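Local coordinates for protein flavin adenine dinucleotide synthase (Saccharomyces cerevisiae, PDB 2WSI) that catalyses the transfer of the adenylyl group of ATP to flavin mononucleotide, forming the coenzyme FAD and releasing diphosphate, at residues R35-Y40 with L195-T200; E111-L116 with E278-Y283; I165-T168 with G172-L175. All blocks are in the same frame, centred on the assembly; numbering follows the deposited sequence.

Contact 1. Residues R35-Y40 with L195-T200; sequences RLTRKY and LHWDLT
Thr37 and Trp197 form the buried polar link of this contact. The indole NE1 of Trp197 donates a hydrogen bond to OG1 of Thr37 at 2.9 Å, with an N-H...O angle of 145°. The hydroxyl lies beyond the edge of the indole, tilted from the ring plane. The first torsion of Thr37 sets OG1 beside the backbone N and opposite the carbonyl carbon (chi1 -65°). The proton of OG1 has two backbone carbonyls in reach, with Pro193 the stronger partner and Ala33 the other.

A second and weaker polar link lies nearer the surface. NE2 of His196 donates to OH of Tyr40 at 3.0 Å, but the angle is only 122°. The phenol oxygen sits at the imidazole edge, in its plane, and the two side chains cross at about a right angle.

Apolar contact accompanies this second link. CD2 of Leu36 comes within 3.4 Å of CD2 of His196, approaching the imidazole obliquely.

The contact joins helix 25-45 to the loop that leads into helix 199-209. Segment 195-200 belongs to the PAPS reductase-like domain. Asp198 is the N-cap of that second helix. Its OD1 caps the backbone N of Asn201 and also accepts from OG1 of Thr200 at 2.7 Å. Trp197 also packs on Val68 and Leu72 of helix 64-87, and on Ile202 and Phe205.

The indole N-H is tied to helix 25-45, with a further weak bond from NE1 to O of Ala33. The bent His196 bond, on the more exposed side, implies a looser hold there.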
loop_
_atom_site.group_PDB
_atom_site.type_symbol
_atom_site.label_atom_id
_atom_site.label_comp_id
_atom_site.label_asym_id
_atom_site.label_seq_id
_atom_site.Cartn_x
_atom_site.Cartn_y
_atom_site.Cartn_z
ATOM N N ARG A 35 12.728 4.240 -7.662
ATOM C CA ARG A 35 12.973 4.987 -8.896
ATOM C C ARG A 35 12.178 4.491 -10.075
ATOM O O ARG A 35 11.676 5.284 -10.871
ATOM C CB ARG A 35 14.457 5.002 -9.228
ATOM C CG ARG A 35 15.168 6.070 -8.419
ATOM C CD ARG A 35 16.589 6.245 -8.901
ATOM N NE ARG A 35 17.416 5.250 -8.250
ATOM C CZ ARG A 35 18.150 5.511 -7.180
ATOM N NH1 ARG A 35 18.188 6.743 -6.699
ATOM N NH2 ARG A 35 18.874 4.555 -6.623
ATOM N N LEU A 36 12.030 3.181 -10.193
ATOM C CA LEU A 36 11.247 2.648 -11.295
ATOM C C LEU A 36 9.747 2.963 -11.149
ATOM O O LEU A 36 9.096 3.344 -12.106
ATOM C CB LEU A 36 11.423 1.145 -11.364
ATOM C CG LEU A 36 10.637 0.473 -12.480
ATOM C CD1 LEU A 36 11.023 1.030 -13.871
ATOM C CD2 LEU A 36 10.914 -1.023 -12.375
ATOM N N THR A 37 9.188 2.717 -9.972
ATOM C CA THR A 37 7.781 3.062 -9.734
ATOM C C THR A 37 7.515 4.545 -10.047
ATOM O O THR A 37 6.522 4.890 -10.707
ATOM C CB THR A 37 7.380 2.739 -8.294
ATOM O OG1 THR A 37 7.444 1.321 -8.081
ATOM C CG2 THR A 37 5.962 3.219 -8.005
ATOM N N ARG A 38 8.391 5.419 -9.577
ATOM C CA ARG A 38 8.220 6.855 -9.833
ATOM C C ARG A 38 8.336 7.159 -11.336
ATOM O O ARG A 38 7.584 7.982 -11.871
ATOM C CB ARG A 38 9.179 7.706 -8.984
ATOM C CG ARG A 38 8.900 7.533 -7.454
ATOM C CD ARG A 38 9.257 8.730 -6.548
ATOM N NE ARG A 38 8.735 10.001 -7.047
ATOM C CZ ARG A 38 8.874 11.162 -6.433
ATOM N NH1 ARG A 38 9.509 11.223 -5.272
ATOM N NH2 ARG A 38 8.407 12.273 -6.983
ATOM N N LYS A 39 9.225 6.465 -12.033
ATOM C CA LYS A 39 9.334 6.664 -13.478
ATOM C C LYS A 39 8.042 6.256 -14.194
ATOM O O LYS A 39 7.580 6.976 -15.055
ATOM C CB LYS A 39 10.534 5.906 -14.068
ATOM C CG LYS A 39 11.906 6.558 -13.803
ATOM C CD LYS A 39 12.039 8.020 -14.323
ATOM C CE LYS A 39 12.246 8.099 -15.837
ATOM N NZ LYS A 39 12.435 9.508 -16.350
ATOM N N TYR A 40 7.463 5.107 -13.847
ATOM C CA TYR A 40 6.169 4.733 -14.423
ATOM C C TYR A 40 5.121 5.848 -14.236
ATOM O O TYR A 40 4.418 6.217 -15.160
ATOM C CB TYR A 40 5.607 3.488 -13.761
ATOM C CG TYR A 40 6.351 2.182 -14.004
ATOM C CD1 TYR A 40 6.866 1.867 -15.259
ATOM C CD2 TYR A 40 6.470 1.233 -12.982
ATOM C CE1 TYR A 40 7.526 0.667 -15.497
ATOM C CE2 TYR A 40 7.115 -0.008 -13.216
ATOM C CZ TYR A 40 7.635 -0.265 -14.479
ATOM O OH TYR A 40 8.275 -1.451 -14.732
ATOM N N LEU A 195 4.622 -3.453 -9.389
ATOM C CA LEU A 195 4.735 -4.859 -9.742
ATOM C C LEU A 195 6.095 -5.500 -9.437
ATOM O O LEU A 195 6.154 -6.692 -9.187
ATOM C CB LEU A 195 4.446 -5.077 -11.228
ATOM C CG LEU A 195 2.971 -5.129 -11.606
ATOM C CD1 LEU A 195 2.860 -5.292 -13.124
ATOM C CD2 LEU A 195 2.239 -6.274 -10.850
ATOM N N HIS A 196 7.174 -4.730 -9.472
ATOM C CA HIS A 196 8.513 -5.315 -9.259
ATOM C C HIS A 196 9.004 -5.215 -7.810
ATOM O O HIS A 196 10.149 -5.561 -7.506
ATOM C CB HIS A 196 9.519 -4.659 -10.208
ATOM C CG HIS A 196 9.088 -4.697 -11.639
ATOM N ND1 HIS A 196 8.801 -5.877 -12.292
ATOM C CD2 HIS A 196 8.821 -3.703 -12.520
ATOM C CE1 HIS A 196 8.406 -5.612 -13.526
ATOM N NE2 HIS A 196 8.429 -4.302 -13.693
ATOM N N TRP A 197 8.143 -4.768 -6.898
ATOM C CA TRP A 197 8.529 -4.713 -5.492
ATOM C C TRP A 197 8.527 -6.094 -4.843
ATOM O O TRP A 197 7.582 -6.881 -4.999
ATOM C CB TRP A 197 7.559 -3.772 -4.728
ATOM C CG TRP A 197 7.928 -2.365 -4.931
ATOM C CD1 TRP A 197 7.917 -1.667 -6.113
ATOM C CD2 TRP A 197 8.336 -1.439 -3.922
ATOM N NE1 TRP A 197 8.308 -0.358 -5.892
ATOM C CE2 TRP A 197 8.562 -0.200 -4.554
ATOM C CE3 TRP A 197 8.511 -1.534 -2.529
ATOM C CZ2 TRP A 197 8.992 0.911 -3.862
ATOM C CZ3 TRP A 197 8.920 -0.437 -1.848
ATOM C CH2 TRP A 197 9.148 0.786 -2.508
ATOM N N ASP A 198 9.557 -6.403 -4.075
ATOM C CA ASP A 198 9.485 -7.622 -3.284
ATOM C C ASP A 198 9.219 -7.313 -1.824
ATOM O O ASP A 198 9.134 -6.138 -1.410
ATOM C CB ASP A 198 10.727 -8.516 -3.469
ATOM C CG ASP A 198 11.999 -7.897 -2.931
ATOM O OD1 ASP A 198 11.963 -7.106 -1.951
ATOM O OD2 ASP A 198 13.065 -8.221 -3.505
ATOM N N LEU A 199 9.039 -8.374 -1.043
ATOM C CA LEU A 199 8.552 -8.225 0.325
ATOM C C LEU A 199 9.543 -7.415 1.166
ATOM O O LEU A 199 9.158 -6.584 1.985
ATOM C CB LEU A 199 8.295 -9.601 0.931
ATOM C CG LEU A 199 7.765 -9.612 2.363
ATOM C CD1 LEU A 199 6.517 -8.710 2.491
ATOM C CD2 LEU A 199 7.454 -11.077 2.776
ATOM N N THR A 200 10.832 -7.629 0.952
ATOM C CA THR A 200 11.815 -6.873 1.726
ATOM C C THR A 200 11.763 -5.374 1.391
ATOM O O THR A 200 11.988 -4.538 2.268
ATOM C CB THR A 200 13.278 -7.401 1.506
ATOM O OG1 THR A 200 13.623 -7.288 0.129
ATOM C CG2 THR A 200 13.378 -8.860 1.898
#

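Contact 2. Residues E111-L116 with E278-Y283; sequences ETFPTL and ERFSKY
Phe113 places CG beside its backbone N and opposite the carbonyl carbon (chi1 -72°), which directs the ring to Phe280. CE1 of Phe113 lies 3.8 Å from CZ of Phe280, at the edge of the Phe280 ring. The planes are inclined at 51° and the centroids are 6.0 Å apart, so the pair is oblique. Arg279 instead sets CG opposite its backbone N (chi1 169°), and the chain stays extended at chi2. CD thereby comes to 4.0 Å from CE1 of Phe113, near the plane of that ring.

Phe113 occupies the N-cap position of helix 114-126, and Pro114 is the first residue of that helix. The contact therefore joins the start of a helix of the PAPS reductase-like domain to helix 274-279 and the residue that follows, far along the chain. Phe221 meets both phenylalanine rings, and Leu216 of helix 215-218 packs on them too, which adds to an apolar cluster.

Beyond the cluster, the bend of Arg279 at chi3 directs the guanidinium toward Pro114, and NH1 of Arg279 passes 4.1 Å from CD of Pro114. This guanidinium forms a salt bridge with Asp276, whose other carboxylate oxygen is hydrogen-bonded to OG1 of Thr115.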
loop_
_atom_site.group_PDB
_atom_site.type_symbol
_atom_site.label_atom_id
_atom_site.label_comp_id
_atom_site.label_asym_id
_atom_site.label_seq_id
_atom_site.Cartn_x
_atom_site.Cartn_y
_atom_site.Cartn_z
ATOM N N GLU A 111 -16.793 -9.843 5.129
ATOM C CA GLU A 111 -15.697 -10.487 5.852
ATOM C C GLU A 111 -14.501 -9.563 6.110
ATOM O O GLU A 111 -13.446 -10.017 6.530
ATOM C CB GLU A 111 -15.252 -11.744 5.096
ATOM C CG GLU A 111 -16.372 -12.778 5.006
ATOM C CD GLU A 111 -16.946 -13.122 6.373
ATOM O OE1 GLU A 111 -16.163 -13.480 7.284
ATOM O OE2 GLU A 111 -18.178 -13.030 6.544
ATOM N N THR A 112 -14.668 -8.267 5.881
ATOM C CA THR A 112 -13.558 -7.320 6.070
ATOM C C THR A 112 -13.264 -7.142 7.560
ATOM O O THR A 112 -14.174 -6.956 8.352
ATOM C CB THR A 112 -13.901 -5.959 5.387
ATOM O OG1 THR A 112 -14.066 -6.183 3.985
ATOM C CG2 THR A 112 -12.814 -4.916 5.605
ATOM N N PHE A 113 -12.002 -7.237 7.967
ATOM C CA PHE A 113 -11.667 -7.013 9.387
ATOM C C PHE A 113 -12.036 -5.605 9.800
ATOM O O PHE A 113 -11.659 -4.674 9.123
ATOM C CB PHE A 113 -10.170 -7.132 9.644
ATOM C CG PHE A 113 -9.646 -8.530 9.579
ATOM C CD1 PHE A 113 -9.724 -9.356 10.698
ATOM C CD2 PHE A 113 -9.031 -9.001 8.420
ATOM C CE1 PHE A 113 -9.237 -10.657 10.659
ATOM C CE2 PHE A 113 -8.529 -10.308 8.364
ATOM C CZ PHE A 113 -8.627 -11.132 9.493
ATOM N N PRO A 114 -12.710 -5.438 10.951
ATOM C CA PRO A 114 -12.989 -4.088 11.482
ATOM C C PRO A 114 -11.721 -3.264 11.725
ATOM O O PRO A 114 -11.729 -2.058 11.563
ATOM C CB PRO A 114 -13.686 -4.355 12.819
ATOM C CG PRO A 114 -14.091 -5.795 12.801
ATOM C CD PRO A 114 -13.264 -6.517 11.790
ATOM N N THR A 115 -10.639 -3.915 12.128
ATOM C CA THR A 115 -9.390 -3.218 12.357
ATOM C C THR A 115 -8.928 -2.537 11.063
ATOM O O THR A 115 -8.375 -1.437 11.098
ATOM C CB THR A 115 -8.280 -4.198 12.817
ATOM O OG1 THR A 115 -8.628 -4.769 14.095
ATOM C CG2 THR A 115 -6.947 -3.461 12.932
ATOM N N LEU A 116 -9.139 -3.224 9.939
ATOM C CA LEU A 116 -8.714 -2.734 8.623
ATOM C C LEU A 116 -9.669 -1.634 8.161
ATOM O O LEU A 116 -9.238 -0.616 7.662
ATOM C CB LEU A 116 -8.700 -3.872 7.588
ATOM C CG LEU A 116 -8.197 -3.412 6.218
ATOM C CD1 LEU A 116 -6.693 -3.199 6.265
ATOM C CD2 LEU A 116 -8.581 -4.367 5.105
ATOM N N GLU A 278 -10.748 -10.104 20.319
ATOM C CA GLU A 278 -11.420 -11.336 20.756
ATOM C C GLU A 278 -11.036 -12.456 19.811
ATOM O O GLU A 278 -10.578 -13.521 20.224
ATOM C CB GLU A 278 -12.943 -11.154 20.741
ATOM C CG GLU A 278 -13.754 -12.460 20.530
ATOM C CD GLU A 278 -13.919 -12.883 19.045
ATOM O OE1 GLU A 278 -14.279 -12.032 18.184
ATOM O OE2 GLU A 278 -13.715 -14.087 18.744
ATOM N N ARG A 279 -11.216 -12.169 18.529
ATOM C CA ARG A 279 -10.981 -13.109 17.446
ATOM C C ARG A 279 -9.545 -13.624 17.462
ATOM O O ARG A 279 -9.279 -14.767 17.081
ATOM C CB ARG A 279 -11.316 -12.388 16.140
ATOM C CG ARG A 279 -10.920 -13.050 14.856
ATOM C CD ARG A 279 -11.337 -12.149 13.678
ATOM N NE ARG A 279 -12.745 -12.314 13.318
ATOM C CZ ARG A 279 -13.675 -11.358 13.335
ATOM N NH1 ARG A 279 -13.385 -10.103 13.683
ATOM N NH2 ARG A 279 -14.913 -11.663 12.974
ATOM N N PHE A 280 -8.623 -12.797 17.942
ATOM C CA PHE A 280 -7.209 -13.161 17.968
ATOM C C PHE A 280 -6.740 -13.684 19.323
ATOM O O PHE A 280 -5.559 -14.003 19.476
ATOM C CB PHE A 280 -6.337 -11.959 17.605
ATOM C CG PHE A 280 -6.628 -11.370 16.253
ATOM C CD1 PHE A 280 -7.160 -12.142 15.237
ATOM C CD2 PHE A 280 -6.314 -10.042 15.994
ATOM C CE1 PHE A 280 -7.410 -11.586 13.987
ATOM C CE2 PHE A 280 -6.556 -9.482 14.764
ATOM C CZ PHE A 280 -7.106 -10.258 13.752
ATOM N N SER A 281 -7.626 -13.751 20.316
ATOM C CA SER A 281 -7.203 -14.245 21.625
ATOM C C SER A 281 -6.723 -15.691 21.513
ATOM O O SER A 281 -5.756 -16.071 22.158
ATOM C CB SER A 281 -8.316 -14.113 22.676
ATOM O OG SER A 281 -9.321 -15.104 22.521
ATOM N N LYS A 282 -7.393 -16.480 20.678
ATOM C CA LYS A 282 -7.009 -17.876 20.438
ATOM C C LYS A 282 -5.567 -18.018 19.932
ATOM O O LYS A 282 -4.907 -19.025 20.192
ATOM C CB LYS A 282 -7.960 -18.533 19.432
ATOM C CG LYS A 282 -7.914 -17.920 18.034
ATOM C CD LYS A 282 -8.823 -18.673 17.070
ATOM C CE LYS A 282 -9.309 -17.779 15.937
ATOM N NZ LYS A 282 -10.532 -17.000 16.324
ATOM N N TYR A 283 -5.083 -17.026 19.195
ATOM C CA TYR A 283 -3.686 -17.020 18.788
ATOM C C TYR A 283 -2.796 -16.803 20.000
ATOM O O TYR A 283 -1.577 -16.714 19.869
ATOM C CB TYR A 283 -3.426 -15.933 17.741
ATOM C CG TYR A 283 -4.304 -16.068 16.526
ATOM C CD1 TYR A 283 -4.597 -17.325 15.998
ATOM C CD2 TYR A 283 -4.844 -14.944 15.903
ATOM C CE1 TYR A 283 -5.404 -17.462 14.881
ATOM C CE2 TYR A 283 -5.652 -15.068 14.786
ATOM C CZ TYR A 283 -5.929 -16.327 14.277
ATOM O OH TYR A 283 -6.734 -16.441 13.162
#

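Contact 3. Residues I165-T168 with G172-L175; sequences IRHT and GEAL. With FAD (flavin-adenine dinucleotide), chain C.
Ile165 and Leu175 make the tight part of this contact. Their side chains reach toward each other tip to tip, and the two CD1 methyls stand 3.5 Å apart, closer than usual van der Waals contact. The first torsion of Ile165 sets CG1 opposite its backbone N (chi1 -171°), which carries CD1 to Leu175 and also to within 3.6 Å of O2' of FAD. Ile165 belongs to the FAD pocket, and Leu195 packs on both side chains.

The other side is polar and partly exposed. ND1 of His167 donates to OE1 of Glu173 at 2.5 Å, an unusually short distance to be read with caution, and the bond is nearly straight at 167°. The oxygen lies in the imidazole plane, but the N-H comes from well above the carboxylate plane, with the two planes 83° apart. A water accepts from the backbone N of Thr168 at 2.9 Å and gives a weak bond to OE1 of Glu173.

Both segments belong to the loop between strands 160-162 and 178-180, beside the ribityl chain of FAD. Arg166 points away from Glu173 and Leu175. Its guanidinium forms salt bridges with Asp65 and Glu299.

The chemistry thus divides across the loop. Methyl contact lies on the ligand side, where CD1 of Ile165 meets FAD. On the outer side a histidine-carboxylate hydrogen bond ties the two ends of the loop together.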
loop_
_atom_site.group_PDB
_atom_site.type_symbol
_atom_site.label_atom_id
_atom_site.label_comp_id
_atom_site.label_asym_id
_atom_site.label_seq_id
_atom_site.Cartn_x
_atom_site.Cartn_y
_atom_site.Cartn_z
ATOM N N ILE A 165 -0.898 -4.219 -6.756
ATOM C CA ILE A 165 -0.597 -5.632 -6.952
ATOM C C ILE A 165 0.910 -5.832 -7.144
ATOM O O ILE A 165 1.583 -4.998 -7.698
ATOM C CB ILE A 165 -1.371 -6.167 -8.171
ATOM C CG1 ILE A 165 -1.261 -7.695 -8.297
ATOM C CG2 ILE A 165 -0.907 -5.463 -9.425
ATOM C CD1 ILE A 165 -2.386 -8.303 -9.184
ATOM N N ARG A 166 1.452 -6.928 -6.640
ATOM C CA ARG A 166 2.780 -7.318 -7.100
ATOM C C ARG A 166 2.932 -8.832 -7.042
ATOM O O ARG A 166 1.973 -9.529 -6.804
ATOM C CB ARG A 166 3.918 -6.588 -6.366
ATOM C CG ARG A 166 3.722 -6.375 -4.906
ATOM C CD ARG A 166 5.021 -6.452 -4.110
ATOM N NE ARG A 166 4.572 -6.750 -2.795
ATOM C CZ ARG A 166 4.866 -7.806 -2.049
ATOM N NH1 ARG A 166 5.800 -8.722 -2.330
ATOM N NH2 ARG A 166 4.221 -7.868 -0.931
ATOM N N HIS A 167 4.125 -9.336 -7.330
ATOM C CA HIS A 167 4.335 -10.781 -7.317
ATOM C C HIS A 167 4.529 -11.263 -5.887
ATOM O O HIS A 167 5.465 -10.847 -5.192
ATOM C CB HIS A 167 5.530 -11.154 -8.196
ATOM C CG HIS A 167 5.354 -10.764 -9.629
ATOM N ND1 HIS A 167 4.360 -11.299 -10.422
ATOM C CD2 HIS A 167 6.021 -9.878 -10.406
ATOM C CE1 HIS A 167 4.430 -10.767 -11.629
ATOM N NE2 HIS A 167 5.435 -9.909 -11.649
ATOM N N THR A 168 3.620 -12.112 -5.437
ATOM C CA THR A 168 3.690 -12.628 -4.078
ATOM C C THR A 168 3.626 -14.144 -4.051
ATOM O O THR A 168 3.407 -14.738 -2.999
ATOM C CB THR A 168 2.589 -12.019 -3.195
ATOM O OG1 THR A 168 1.299 -12.459 -3.647
ATOM C CG2 THR A 168 2.667 -10.520 -3.271
ATOM N N GLY A 172 3.541 -17.673 -12.776
ATOM C CA GLY A 172 3.289 -16.780 -13.894
ATOM C C GLY A 172 1.937 -16.078 -13.817
ATOM O O GLY A 172 0.897 -16.708 -13.599
ATOM N N GLU A 173 1.953 -14.765 -14.017
ATOM C CA GLU A 173 0.736 -13.963 -13.915
ATOM C C GLU A 173 0.522 -13.108 -15.158
ATOM O O GLU A 173 -0.617 -12.843 -15.543
ATOM C CB GLU A 173 0.811 -13.081 -12.672
ATOM C CG GLU A 173 1.289 -13.848 -11.455
ATOM C CD GLU A 173 1.809 -12.954 -10.345
ATOM O OE1 GLU A 173 2.883 -13.274 -9.774
ATOM O OE2 GLU A 173 1.137 -11.945 -10.036
ATOM N N ALA A 174 1.618 -12.696 -15.790
ATOM C CA ALA A 174 1.547 -11.876 -16.990
ATOM C C ALA A 174 0.897 -10.522 -16.667
ATOM O O ALA A 174 -0.125 -10.140 -17.239
ATOM C CB ALA A 174 0.777 -12.595 -18.081
ATOM N N LEU A 175 1.507 -9.806 -15.743
ATOM C CA LEU A 175 1.029 -8.486 -15.368
ATOM C C LEU A 175 1.989 -7.486 -15.993
ATOM O O LEU A 175 3.182 -7.760 -16.114
ATOM C CB LEU A 175 0.978 -8.339 -13.828
ATOM C CG LEU A 175 -0.069 -9.186 -13.081
ATOM C CD1 LEU A 175 0.065 -9.052 -11.551
ATOM C CD2 LEU A 175 -1.475 -8.839 -13.492
HETATM P PA FAD C . -5.124 -8.347 -3.627
HETATM O O1A FAD C . -5.248 -8.841 -2.212
HETATM O O2A FAD C . -6.392 -8.589 -4.399
HETATM O O5B FAD C . -4.638 -6.803 -3.731
HETATM C C5B FAD C . -4.128 -6.338 -4.968
HETATM C C4B FAD C . -4.487 -4.856 -5.116
HETATM O O4B FAD C . -5.837 -4.734 -5.481
HETATM C C3B FAD C . -4.339 -4.105 -3.807
HETATM O O3B FAD C . -3.039 -3.597 -3.644
HETATM C C2B FAD C . -5.361 -2.995 -3.967
HETATM O O2B FAD C . -4.816 -1.921 -4.705
HETATM C C1B FAD C . -6.439 -3.660 -4.782
HETATM N N9A FAD C . -7.451 -4.201 -3.860
HETATM C C8A FAD C . -7.547 -5.470 -3.348
HETATM N N7A FAD C . -8.647 -5.538 -2.551
HETATM C C5A FAD C . -9.227 -4.309 -2.543
HETATM C C6A FAD C . -10.342 -3.802 -1.908
HETATM N N6A FAD C . -11.122 -4.553 -1.108
HETATM N N1A FAD C . -10.680 -2.501 -2.139
HETATM C C2A FAD C . -9.940 -1.684 -2.968
HETATM N N3A FAD C . -8.807 -2.183 -3.568
HETATM C C4A FAD C . -8.490 -3.482 -3.373
HETATM N N1 FAD C . -7.832 -9.970 -12.533
HETATM C C2 FAD C . -7.895 -10.439 -13.820
HETATM O O2 FAD C . -7.684 -11.629 -14.057
HETATM N N3 FAD C . -8.198 -9.584 -14.850
HETATM C C4 FAD C . -8.447 -8.251 -14.606
HETATM O O4 FAD C . -8.704 -7.536 -15.581
HETATM C C4X FAD C . -8.386 -7.766 -13.295
HETATM N N5 FAD C . -8.627 -6.427 -13.000
HETATM C C5X FAD C . -8.552 -5.967 -11.700
HETATM C C6 FAD C . -8.792 -4.627 -11.393
HETATM C C7 FAD C . -8.740 -4.195 -10.064
HETATM C C7M FAD C . -9.005 -2.763 -9.699
HETATM C C8 FAD C . -8.431 -5.102 -9.059
HETATM C C8M FAD C . -8.345 -4.650 -7.631
HETATM C C9 FAD C . -8.184 -6.427 -9.369
HETATM C C9A FAD C . -8.254 -6.867 -10.676
HETATM N N10 FAD C . -8.019 -8.199 -10.954
HETATM C C10 FAD C . -8.062 -8.640 -12.262
HETATM C "C1'" FAD C . -7.664 -9.143 -9.838
HETATM C "C2'" FAD C . -6.137 -9.155 -9.608
HETATM O "O2'" FAD C . -5.393 -9.371 -10.784
HETATM C "C3'" FAD C . -5.702 -10.179 -8.564
HETATM O "O3'" FAD C . -5.834 -11.473 -9.099
HETATM C "C4'" FAD C . -6.534 -10.053 -7.302
HETATM O "O4'" FAD C . -6.609 -8.701 -6.903
HETATM C "C5'" FAD C . -5.903 -10.855 -6.163
HETATM O "O5'" FAD C . -4.504 -10.645 -6.168
HETATM P P FAD C . -3.690 -10.460 -4.789
HETATM O O1P FAD C . -4.283 -11.361 -3.732
HETATM O O2P FAD C . -2.209 -10.642 -5.031
HETATM O O3P FAD C . -3.826 -8.940 -4.325
HETATM O O HOH W 1 1.526 -13.197 -7.155
#

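Overall arrangement
Contacts 1 and 3 are neighbours, with centres 13 Å apart. They touch where Leu195 meets Ile165 and His167. Contact 2 lies on the opposite side of the chain's centre from contact 1, and its nearest atoms are about 14 Å from those of contact 3. No contact is wholly core or wholly surface. Contacts 1 and 2 each tie a helix to a distant part of the chain, whereas contact 3 folds one loop on itself. Contact 1 relies on ring N-H donors and hydroxyl acceptors, contact 2 on aromatic packing without hydrogen bonds across it. Contact 3 combines methyl packing and a histidine-carboxylate hydrogen bond, and it alone reaches FAD.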